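Local structure of nucleocapsid (4AKL) at residues F48-A53 with Q437-N442; Y126-L131 with N468-K473; T323-S328 with I395-P400; F363-F368 with V379-R384. The protein probably binds single-stranded and double-stranded RNA, helps package the viral genome, and cuts double-stranded DNA without sequence preference. All coordinates share one frame; numbering follows the deposited sequence.

Interaction 1: F48-A53 with Q437-N442; sequences FQMAGA and QKTGFN
Met-50 and Gly-440 make the close part of this contact, where the last turns of helix 45-52 and helix 425-440 meet in a mainly alpha-helical fold with long loops; the methionine also makes a Met-aromatic contact with Phe-441 just beyond the second helix. With its CG anti to the backbone N (chi1 -166°), the Met-50 side chain crosses to the partner helix, then bends at chi2 and chi3. Its CG comes within 3.4 Å of Gly-440 N, and SD lies 3.8 Å from Gly-440 CA, an approach made over a residue that has no side chain. Thr-439 closes the next flank: its methyl CG2, rather than its hydroxyl, turns to helix 45-52, 3.7 Å from Met-50 CG and 3.6 Å from Ala-51 N. Thr-439 OG1 is instead bonded to the carbonyl O of Glu-435, one turn back in its own helix.

No hydrogen bond crosses between the segments, and away from the methionine the packing thins. Ala-51 CB, on the more exposed side, reaches Thr-439 CG2 at 4.0 Å. Phe-441 is the first residue to leave helical geometry, and its ring also touches Lys-59 and Asp-60 of helix 56-71; Lys-59 NZ bonds Gly-440 O. That third helix thus borders the joint near the helix end. Met-50 SD stands 5.5 Å from the centroid of the Phe-441 ring, along a line 42° off the ring normal, while the methyl CE meets ring atom CE2 of Phe-441 obliquely at 4.2 Å.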
# COMPACT_ATOMS: atom_id res chain seq x y z
N PHE A 48 13.52 23.19 17.90
CA PHE A 48 14.28 23.74 19.01
C PHE A 48 14.02 22.94 20.27
O PHE A 48 14.94 22.71 21.01
CB PHE A 48 13.94 25.23 19.25
CG PHE A 48 14.10 26.05 18.03
CD1 PHE A 48 15.32 26.10 17.39
CD2 PHE A 48 13.02 26.76 17.50
CE1 PHE A 48 15.48 26.85 16.24
CE2 PHE A 48 13.16 27.52 16.35
CZ PHE A 48 14.40 27.57 15.71
N GLN A 49 12.77 22.55 20.49
CA GLN A 49 12.42 21.67 21.60
C GLN A 49 13.20 20.37 21.50
O GLN A 49 13.81 19.91 22.49
CB GLN A 49 10.93 21.34 21.63
CG GLN A 49 9.97 22.51 21.99
CD GLN A 49 8.52 22.04 22.01
OE1 GLN A 49 8.24 20.84 22.19
NE2 GLN A 49 7.61 22.95 21.79
N MET A 50 13.18 19.78 20.30
CA MET A 50 13.87 18.52 20.04
C MET A 50 15.34 18.66 20.36
O MET A 50 15.88 17.84 21.09
CB MET A 50 13.68 18.05 18.58
CG MET A 50 14.07 16.63 18.33
SD MET A 50 13.14 15.41 19.36
CE MET A 50 11.75 15.10 18.33
N ALA A 51 15.96 19.74 19.86
CA ALA A 51 17.36 20.01 20.08
C ALA A 51 17.74 20.22 21.57
O ALA A 51 18.86 19.93 21.97
CB ALA A 51 17.77 21.25 19.25
N GLY A 52 16.81 20.76 22.37
CA GLY A 52 17.03 20.96 23.82
C GLY A 52 16.64 19.75 24.69
O GLY A 52 16.83 19.76 25.88
N ALA A 53 16.09 18.72 24.07
CA ALA A 53 15.63 17.53 24.80
C ALA A 53 16.77 16.49 24.90
O ALA A 53 17.39 16.16 23.88
CB ALA A 53 14.41 16.93 24.10
N GLN A 437 12.37 14.64 13.11
CA GLN A 437 12.83 13.25 13.41
C GLN A 437 14.35 13.21 13.45
O GLN A 437 14.96 12.54 14.34
CB GLN A 437 12.40 12.16 12.40
CG GLN A 437 10.91 12.04 12.03
CD GLN A 437 10.55 10.87 11.04
OE1 GLN A 437 9.56 10.95 10.20
NE2 GLN A 437 11.32 9.78 11.17
N LYS A 438 14.98 13.90 12.51
CA LYS A 438 16.41 13.86 12.35
C LYS A 438 17.16 14.52 13.50
O LYS A 438 18.24 14.05 13.88
CB LYS A 438 16.80 14.53 11.03
CG LYS A 438 18.22 14.33 10.63
CD LYS A 438 18.45 14.63 9.10
CE LYS A 438 18.98 16.01 8.76
NZ LYS A 438 20.36 15.96 8.11
N THR A 439 16.61 15.61 14.03
CA THR A 439 17.19 16.33 15.16
C THR A 439 17.31 15.43 16.39
O THR A 439 18.33 15.44 17.09
CB THR A 439 16.33 17.56 15.53
OG1 THR A 439 16.26 18.44 14.43
CG2 THR A 439 16.89 18.29 16.69
N GLY A 440 16.28 14.65 16.63
CA GLY A 440 16.18 13.84 17.82
C GLY A 440 16.65 12.40 17.76
O GLY A 440 16.88 11.80 18.82
N PHE A 441 16.77 11.82 16.57
CA PHE A 441 17.10 10.41 16.42
C PHE A 441 17.91 10.14 15.18
O PHE A 441 17.92 10.96 14.26
CB PHE A 441 15.83 9.56 16.28
CG PHE A 441 14.77 9.83 17.31
CD1 PHE A 441 14.82 9.19 18.55
CD2 PHE A 441 13.72 10.72 17.05
CE1 PHE A 441 13.81 9.45 19.53
CE2 PHE A 441 12.72 10.99 18.00
CZ PHE A 441 12.75 10.36 19.23
N ASN A 442 18.57 8.97 15.16
CA ASN A 442 19.31 8.50 13.98
C ASN A 442 18.36 7.97 12.90
O ASN A 442 17.72 6.98 13.11
CB ASN A 442 20.29 7.39 14.38
CG ASN A 442 21.37 7.12 13.31
OD1 ASN A 442 21.28 7.61 12.15
ND2 ASN A 442 22.40 6.34 13.70

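Interaction 2: Y126-L131 with N468-K473; sequences YQQAAL and NAYNVK
Gln-127 lies over one face of the Tyr-470 ring, a CH-pi contact that joins helix 120-136 to a type I beta turn, Ala-469 to Val-472, in the C-terminal part of the chain. Gln-127 CG sits above the middle of the ring, 3.8 Å from the Tyr-470 centroid and only 13° off the ring normal. A bend at chi2 folds the glutamine amide back along the ring, its plane within 18° of the aromatic plane, and Gln-127 OE1 comes 3.5 Å from Tyr-470 CB. Beside this CH-pi contact, Leu-131 spans two polar side chains with its methyls: CD2 meets Asn-468 OD1 at 3.9 Å, and CD1 meets Asn-471 ND2 at 3.7 Å.

A water molecule forms the next shell. It donates to both Gln-127 O and Gln-127 OE1 and accepts from Asn-468 ND2 at 2.7 Å, bridging helix and loop where no direct hydrogen bond spans the segments. Farther out, Gln-127 NE2 bonds the carbonyls of Gly-301 and Gln-303, which fixes the rotation of its amide, and Asn-468 ND2 also bonds Asp-305 OD2. Both amide nitrogens are therefore held from the end of helix 295-301 and the short link to helix 306-316. The other end of the Asn-468 amide shapes its own loop in an Asx turn: OD1 accepts Tyr-470 N at 2.8 Å, with the donor 42° above the carbonyl plane rather than on a lone pair.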
# COMPACT_ATOMS: atom_id res chain seq x y z
N TYR A 126 -2.76 -10.27 -1.81
CA TYR A 126 -3.29 -9.20 -1.01
C TYR A 126 -3.61 -7.98 -1.91
O TYR A 126 -4.62 -7.36 -1.75
CB TYR A 126 -2.26 -8.79 0.10
CG TYR A 126 -2.49 -7.42 0.68
CD1 TYR A 126 -1.95 -6.32 0.10
CD2 TYR A 126 -3.26 -7.24 1.81
CE1 TYR A 126 -2.15 -5.03 0.65
CE2 TYR A 126 -3.48 -5.95 2.37
CZ TYR A 126 -2.92 -4.85 1.77
OH TYR A 126 -3.08 -3.54 2.28
N GLN A 127 -2.73 -7.65 -2.85
CA GLN A 127 -2.98 -6.50 -3.73
C GLN A 127 -4.21 -6.73 -4.57
O GLN A 127 -5.07 -5.84 -4.69
CB GLN A 127 -1.77 -6.18 -4.61
CG GLN A 127 -0.48 -5.80 -3.80
CD GLN A 127 -0.57 -4.48 -3.01
OE1 GLN A 127 -1.42 -3.60 -3.27
NE2 GLN A 127 0.32 -4.34 -2.02
N GLN A 128 -4.35 -7.94 -5.10
CA GLN A 128 -5.53 -8.25 -5.94
C GLN A 128 -6.78 -8.24 -5.09
O GLN A 128 -7.86 -7.78 -5.55
CB GLN A 128 -5.36 -9.62 -6.66
CG GLN A 128 -4.16 -9.65 -7.63
CD GLN A 128 -4.04 -8.35 -8.54
OE1 GLN A 128 -3.04 -7.58 -8.48
NE2 GLN A 128 -5.07 -8.10 -9.33
N ALA A 129 -6.66 -8.76 -3.85
CA ALA A 129 -7.78 -8.75 -2.94
C ALA A 129 -8.27 -7.32 -2.61
O ALA A 129 -9.46 -7.09 -2.49
CB ALA A 129 -7.47 -9.54 -1.67
N ALA A 130 -7.34 -6.40 -2.47
CA ALA A 130 -7.65 -5.00 -2.16
C ALA A 130 -8.41 -4.33 -3.30
O ALA A 130 -9.33 -3.58 -3.07
CB ALA A 130 -6.38 -4.22 -1.84
N LEU A 131 -8.00 -4.60 -4.50
CA LEU A 131 -8.72 -4.05 -5.65
C LEU A 131 -10.13 -4.68 -5.76
O LEU A 131 -11.12 -3.98 -5.98
CB LEU A 131 -7.92 -4.22 -6.91
CG LEU A 131 -6.60 -3.44 -6.98
CD1 LEU A 131 -5.67 -4.02 -8.16
CD2 LEU A 131 -6.79 -1.89 -7.11
N ASN A 468 -5.54 3.91 -3.80
CA ASN A 468 -4.67 2.73 -3.89
C ASN A 468 -3.75 3.04 -5.03
O ASN A 468 -4.22 3.45 -6.13
CB ASN A 468 -5.50 1.47 -4.11
CG ASN A 468 -4.67 0.23 -4.56
OD1 ASN A 468 -3.92 0.27 -5.56
ND2 ASN A 468 -4.83 -0.87 -3.85
N ALA A 469 -2.45 2.85 -4.82
CA ALA A 469 -1.47 3.22 -5.87
C ALA A 469 -0.67 2.02 -6.37
O ALA A 469 0.41 2.20 -6.99
CB ALA A 469 -0.52 4.34 -5.36
N TYR A 470 -1.19 0.81 -6.15
CA TYR A 470 -0.51 -0.40 -6.58
C TYR A 470 -0.18 -0.40 -8.08
O TYR A 470 0.94 -0.74 -8.40
CB TYR A 470 -1.28 -1.69 -6.22
CG TYR A 470 -0.54 -2.96 -6.70
CD1 TYR A 470 0.74 -3.22 -6.27
CD2 TYR A 470 -1.13 -3.88 -7.58
CE1 TYR A 470 1.43 -4.33 -6.67
CE2 TYR A 470 -0.43 -5.02 -7.99
CZ TYR A 470 0.86 -5.23 -7.52
OH TYR A 470 1.62 -6.31 -7.87
N ASN A 471 -1.12 0.00 -8.96
CA ASN A 471 -0.90 0.02 -10.46
C ASN A 471 -0.29 1.28 -11.05
O ASN A 471 -0.39 1.51 -12.23
CB ASN A 471 -2.23 -0.28 -11.21
CG ASN A 471 -2.71 -1.65 -10.97
OD1 ASN A 471 -1.95 -2.61 -11.10
ND2 ASN A 471 -3.99 -1.78 -10.61
N VAL A 472 0.32 2.12 -10.22
CA VAL A 472 1.09 3.28 -10.66
C VAL A 472 2.46 2.71 -11.10
O VAL A 472 3.06 1.88 -10.38
CB VAL A 472 1.18 4.39 -9.55
CG1 VAL A 472 2.23 5.36 -9.85
CG2 VAL A 472 -0.13 5.11 -9.43
N LYS A 473 2.93 3.15 -12.27
CA LYS A 473 4.13 2.64 -12.90
C LYS A 473 5.26 3.66 -12.85
O LYS A 473 5.03 4.88 -13.02
CB LYS A 473 3.86 2.16 -14.38
CG LYS A 473 2.42 2.43 -14.87
CD LYS A 473 2.03 1.94 -16.26
CE LYS A 473 0.49 2.19 -16.52
NZ LYS A 473 -0.38 1.64 -15.36
O HOH W 1 -3.84 -3.17 -4.75

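Interaction 3: T323-S328 with I395-P400; sequences TFPTVS and IPVANP
Ser-328 OG is gripped by two groups: it accepts the backbone N-H of Val-397 at 3.1 Å, with an N-H...O angle of 154°, and is bonded to the carbonyl O of Phe-392, the last residue of helix 385-392. Chi1 of 170° sets this hydroxyl anti to the serine N and sends it across to the loop. Val-397 then divides its two methyls between neighbouring residues of the helix. CG2 presses on Pro-325, 3.5 Å from CA and 3.6 Å from CB of that proline, whereas CG1 comes to the edge of the Phe-324 ring, near its plane, 3.9 Å from CE2. The Phe-324 ring also meets that of Phe-392 edge-to-face. What meets here is the first turn of helix 324-336 and a type I beta turn, Pro-396 to Asn-399, closed by Asn-399 N bonding Pro-396 O. Leu-314 of helix 306-316 packs on Phe-324 and Val-327. A water adds a second polar link, donating to Pro-325 O at 2.7 Å and accepting from Ala-398 N at 3.1 Å.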
# COMPACT_ATOMS: atom_id res chain seq x y z
N THR A 323 -20.50 -2.36 17.03
CA THR A 323 -19.40 -1.92 17.91
C THR A 323 -18.43 -0.98 17.22
O THR A 323 -17.56 -0.39 17.89
CB THR A 323 -18.61 -3.12 18.44
OG1 THR A 323 -18.15 -3.91 17.36
CG2 THR A 323 -19.52 -3.99 19.33
N PHE A 324 -18.56 -0.80 15.89
CA PHE A 324 -17.62 0.07 15.14
C PHE A 324 -17.49 1.47 15.70
O PHE A 324 -16.39 1.98 15.77
CB PHE A 324 -18.00 0.16 13.65
CG PHE A 324 -17.23 1.18 12.90
CD1 PHE A 324 -15.95 0.90 12.43
CD2 PHE A 324 -17.74 2.44 12.70
CE1 PHE A 324 -15.22 1.87 11.75
CE2 PHE A 324 -17.01 3.40 12.02
CZ PHE A 324 -15.79 3.11 11.55
N PRO A 325 -18.61 2.10 16.13
CA PRO A 325 -18.47 3.47 16.63
C PRO A 325 -17.51 3.65 17.84
O PRO A 325 -16.92 4.74 18.01
CB PRO A 325 -19.90 3.84 17.03
CG PRO A 325 -20.76 2.91 16.21
CD PRO A 325 -20.01 1.65 16.24
N THR A 326 -17.33 2.61 18.63
CA THR A 326 -16.33 2.59 19.73
C THR A 326 -14.87 2.48 19.22
O THR A 326 -13.90 3.01 19.88
CB THR A 326 -16.65 1.45 20.74
OG1 THR A 326 -16.31 0.19 20.17
CG2 THR A 326 -18.16 1.46 21.14
N VAL A 327 -14.67 1.83 18.06
CA VAL A 327 -13.33 1.79 17.47
C VAL A 327 -12.99 3.20 17.00
O VAL A 327 -11.92 3.74 17.24
CB VAL A 327 -13.21 0.82 16.28
CG1 VAL A 327 -11.84 0.89 15.69
CG2 VAL A 327 -13.54 -0.62 16.71
N SER A 328 -13.96 3.79 16.31
CA SER A 328 -13.89 5.15 15.84
C SER A 328 -13.61 6.11 16.99
O SER A 328 -12.77 6.98 16.90
CB SER A 328 -15.18 5.50 15.10
OG SER A 328 -15.27 6.89 14.82
N ILE A 395 -13.04 11.54 12.38
CA ILE A 395 -14.43 11.84 12.73
C ILE A 395 -14.96 10.72 13.64
O ILE A 395 -14.99 9.57 13.23
CB ILE A 395 -15.32 11.88 11.46
CG1 ILE A 395 -14.82 12.88 10.38
CG2 ILE A 395 -16.69 12.22 11.84
CD1 ILE A 395 -15.57 12.77 9.01
N PRO A 396 -15.34 11.04 14.89
CA PRO A 396 -15.96 10.02 15.74
C PRO A 396 -17.43 9.85 15.32
O PRO A 396 -18.23 10.80 15.41
CB PRO A 396 -15.85 10.60 17.13
CG PRO A 396 -15.94 12.05 16.95
CD PRO A 396 -15.36 12.36 15.54
N VAL A 397 -17.76 8.66 14.85
CA VAL A 397 -19.06 8.49 14.15
C VAL A 397 -20.27 8.62 15.05
O VAL A 397 -21.37 8.90 14.57
CB VAL A 397 -19.14 7.15 13.37
CG1 VAL A 397 -18.05 7.10 12.30
CG2 VAL A 397 -19.09 5.99 14.31
N ALA A 398 -20.08 8.43 16.36
CA ALA A 398 -21.14 8.61 17.35
C ALA A 398 -21.56 10.08 17.51
O ALA A 398 -22.71 10.35 17.83
CB ALA A 398 -20.71 8.04 18.72
N ASN A 399 -20.62 11.01 17.31
CA ASN A 399 -20.90 12.48 17.39
C ASN A 399 -20.00 13.22 16.38
O ASN A 399 -19.03 13.82 16.77
CB ASN A 399 -20.66 13.00 18.81
CG ASN A 399 -21.70 12.52 19.83
OD1 ASN A 399 -22.87 12.92 19.77
ND2 ASN A 399 -21.28 11.66 20.78
N PRO A 400 -20.32 13.14 15.07
CA PRO A 400 -19.44 13.66 14.00
C PRO A 400 -18.95 15.09 14.11
O PRO A 400 -17.85 15.37 13.63
CB PRO A 400 -20.33 13.53 12.74
CG PRO A 400 -21.15 12.41 13.02
CD PRO A 400 -21.50 12.49 14.49
O HOH W 2 -17.43 7.41 17.72

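Interaction 4: F363-F368 with V379-R384; sequences FADDSF and VLTAGR
The long loop between helix 355-360 and helix 385-392 folds back on itself here, and Asp-365 on the outgoing limb grips the backbone of Ala-382 on the returning one. One N-H is shared by both carboxylate oxygens: Ala-382 N lies 3.0 Å from Asp-365 OD1 and 3.1 Å from Asp-365 OD2, each oxygen using its syn lone pair. A chi1 of -57°, which puts CG beside the aspartate's own N, swings the carboxylate to this position. Water extends the grip by one residue, donating to Asp-365 OD2 and accepting from Gly-383 N. Residues 382-384 already have helical backbone angles just ahead of helix 385-392, and the ST motif of Thr-381, whose OG1 accepts Arg-384 N at 3.0 Å, ties this lead-in together. The Ala-382 N-H and the bridging water would probably help stabilise the negative charge of Asp-365.

Deeper in, Ala-364 N donates to Leu-380 O at 2.9 Å, tilted 25° from the carbonyl plane. Flanking this bond, Ala-364 CB is squeezed against Val-379 CG1 at 3.4 Å, tighter than usual for carbons. Phe-363 and Leu-380 lie side by side and point the same way, ring atom CE1 touching Leu-380 CD2 at 3.7 Å. Arg-384 reaches back along its own limb, NH1 bonding Val-379 O at 2.6 Å in the guanidinium plane and also His-376 O.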
# COMPACT_ATOMS: atom_id res chain seq x y z
N PHE A 363 -0.83 -7.25 16.68
CA PHE A 363 0.44 -6.52 16.66
C PHE A 363 1.64 -7.40 16.41
O PHE A 363 1.80 -8.43 17.06
CB PHE A 363 0.69 -5.76 17.97
CG PHE A 363 -0.18 -4.55 18.17
CD1 PHE A 363 -0.56 -3.75 17.17
CD2 PHE A 363 -0.58 -4.19 19.47
CE1 PHE A 363 -1.36 -2.60 17.38
CE2 PHE A 363 -1.37 -3.08 19.68
CZ PHE A 363 -1.75 -2.27 18.61
N ALA A 364 2.50 -6.98 15.50
CA ALA A 364 3.74 -7.73 15.25
C ALA A 364 5.02 -7.07 15.79
O ALA A 364 6.15 -7.51 15.51
CB ALA A 364 3.89 -8.00 13.73
N ASP A 365 4.85 -6.01 16.56
CA ASP A 365 6.00 -5.19 17.00
C ASP A 365 7.14 -5.99 17.62
O ASP A 365 8.29 -5.72 17.34
CB ASP A 365 5.58 -4.11 18.01
CG ASP A 365 4.47 -3.19 17.44
OD1 ASP A 365 3.35 -3.65 17.23
OD2 ASP A 365 4.75 -2.02 17.17
N ASP A 366 6.82 -6.95 18.44
CA ASP A 366 7.81 -7.70 19.20
C ASP A 366 8.08 -9.06 18.65
O ASP A 366 9.01 -9.74 19.14
CB ASP A 366 7.32 -7.83 20.66
CG ASP A 366 7.42 -6.51 21.43
OD1 ASP A 366 8.34 -5.70 21.15
OD2 ASP A 366 6.59 -6.30 22.31
N SER A 367 7.30 -9.48 17.65
CA SER A 367 7.42 -10.85 17.10
C SER A 367 8.23 -10.89 15.77
O SER A 367 8.93 -11.86 15.51
CB SER A 367 6.03 -11.42 16.92
OG SER A 367 5.27 -10.54 16.05
N PHE A 368 8.17 -9.82 14.98
CA PHE A 368 8.74 -9.80 13.60
C PHE A 368 10.27 -9.83 13.62
O PHE A 368 10.89 -8.96 14.16
CB PHE A 368 8.18 -8.58 12.77
CG PHE A 368 8.39 -8.73 11.23
CD1 PHE A 368 7.59 -9.53 10.49
CD2 PHE A 368 9.43 -8.05 10.58
CE1 PHE A 368 7.78 -9.67 9.13
CE2 PHE A 368 9.63 -8.16 9.21
CZ PHE A 368 8.83 -8.96 8.47
N VAL A 379 -0.31 -6.90 8.01
CA VAL A 379 0.12 -7.13 9.38
C VAL A 379 0.11 -5.82 10.19
O VAL A 379 0.75 -4.82 9.79
CB VAL A 379 1.50 -7.80 9.45
CG1 VAL A 379 1.97 -8.04 10.94
CG2 VAL A 379 1.48 -9.11 8.65
N LEU A 380 -0.66 -5.81 11.28
CA LEU A 380 -0.74 -4.67 12.18
C LEU A 380 0.52 -4.49 13.03
O LEU A 380 1.20 -5.44 13.35
CB LEU A 380 -1.95 -4.80 13.09
CG LEU A 380 -2.35 -3.54 13.91
CD1 LEU A 380 -2.62 -2.31 13.01
CD2 LEU A 380 -3.57 -3.84 14.75
N THR A 381 0.79 -3.24 13.35
CA THR A 381 1.84 -2.81 14.29
C THR A 381 1.31 -1.57 15.01
O THR A 381 0.31 -0.96 14.56
CB THR A 381 3.20 -2.37 13.63
OG1 THR A 381 2.96 -1.27 12.76
CG2 THR A 381 3.85 -3.49 12.85
N ALA A 382 1.97 -1.20 16.12
CA ALA A 382 1.61 0.01 16.86
C ALA A 382 1.64 1.21 15.90
O ALA A 382 0.72 1.98 15.88
CB ALA A 382 2.56 0.24 18.12
N GLY A 383 2.68 1.32 15.06
CA GLY A 383 2.77 2.40 14.12
C GLY A 383 1.69 2.35 13.03
O GLY A 383 1.32 3.39 12.52
N ARG A 384 1.16 1.17 12.70
CA ARG A 384 0.03 1.06 11.71
C ARG A 384 -1.33 1.40 12.27
O ARG A 384 -2.27 1.54 11.52
CB ARG A 384 0.07 -0.31 11.06
CG ARG A 384 1.18 -0.33 9.98
CD ARG A 384 1.40 -1.70 9.41
NE ARG A 384 2.22 -1.65 8.22
CZ ARG A 384 2.56 -2.67 7.47
NH1 ARG A 384 2.13 -3.92 7.76
NH2 ARG A 384 3.33 -2.44 6.41
O HOH W 3 5.27 -0.13 15.50

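Along the chain the segments of interactions 1 and 2 alternate, and the N-terminal partners, 48-53 and 126-131, both pair with residues from the last fifty or so. Interaction 3 falls within the spans of both, and interaction 4, with only ten residues between its segments, within that of interaction 3. Helix 385-392 joins the last two, following 379-384 and preceding 395-400. Helix 306-316 is touched by side chains of interactions 2, 3 and 4, though their centres stand 22 to 28 Å apart. Interaction 1 lies farthest out, its centre 29 Å from that of the chain. Interactions 1 and 2 thus join early and late sequence; 3 and 4 hold the loops either side of helix 385-392.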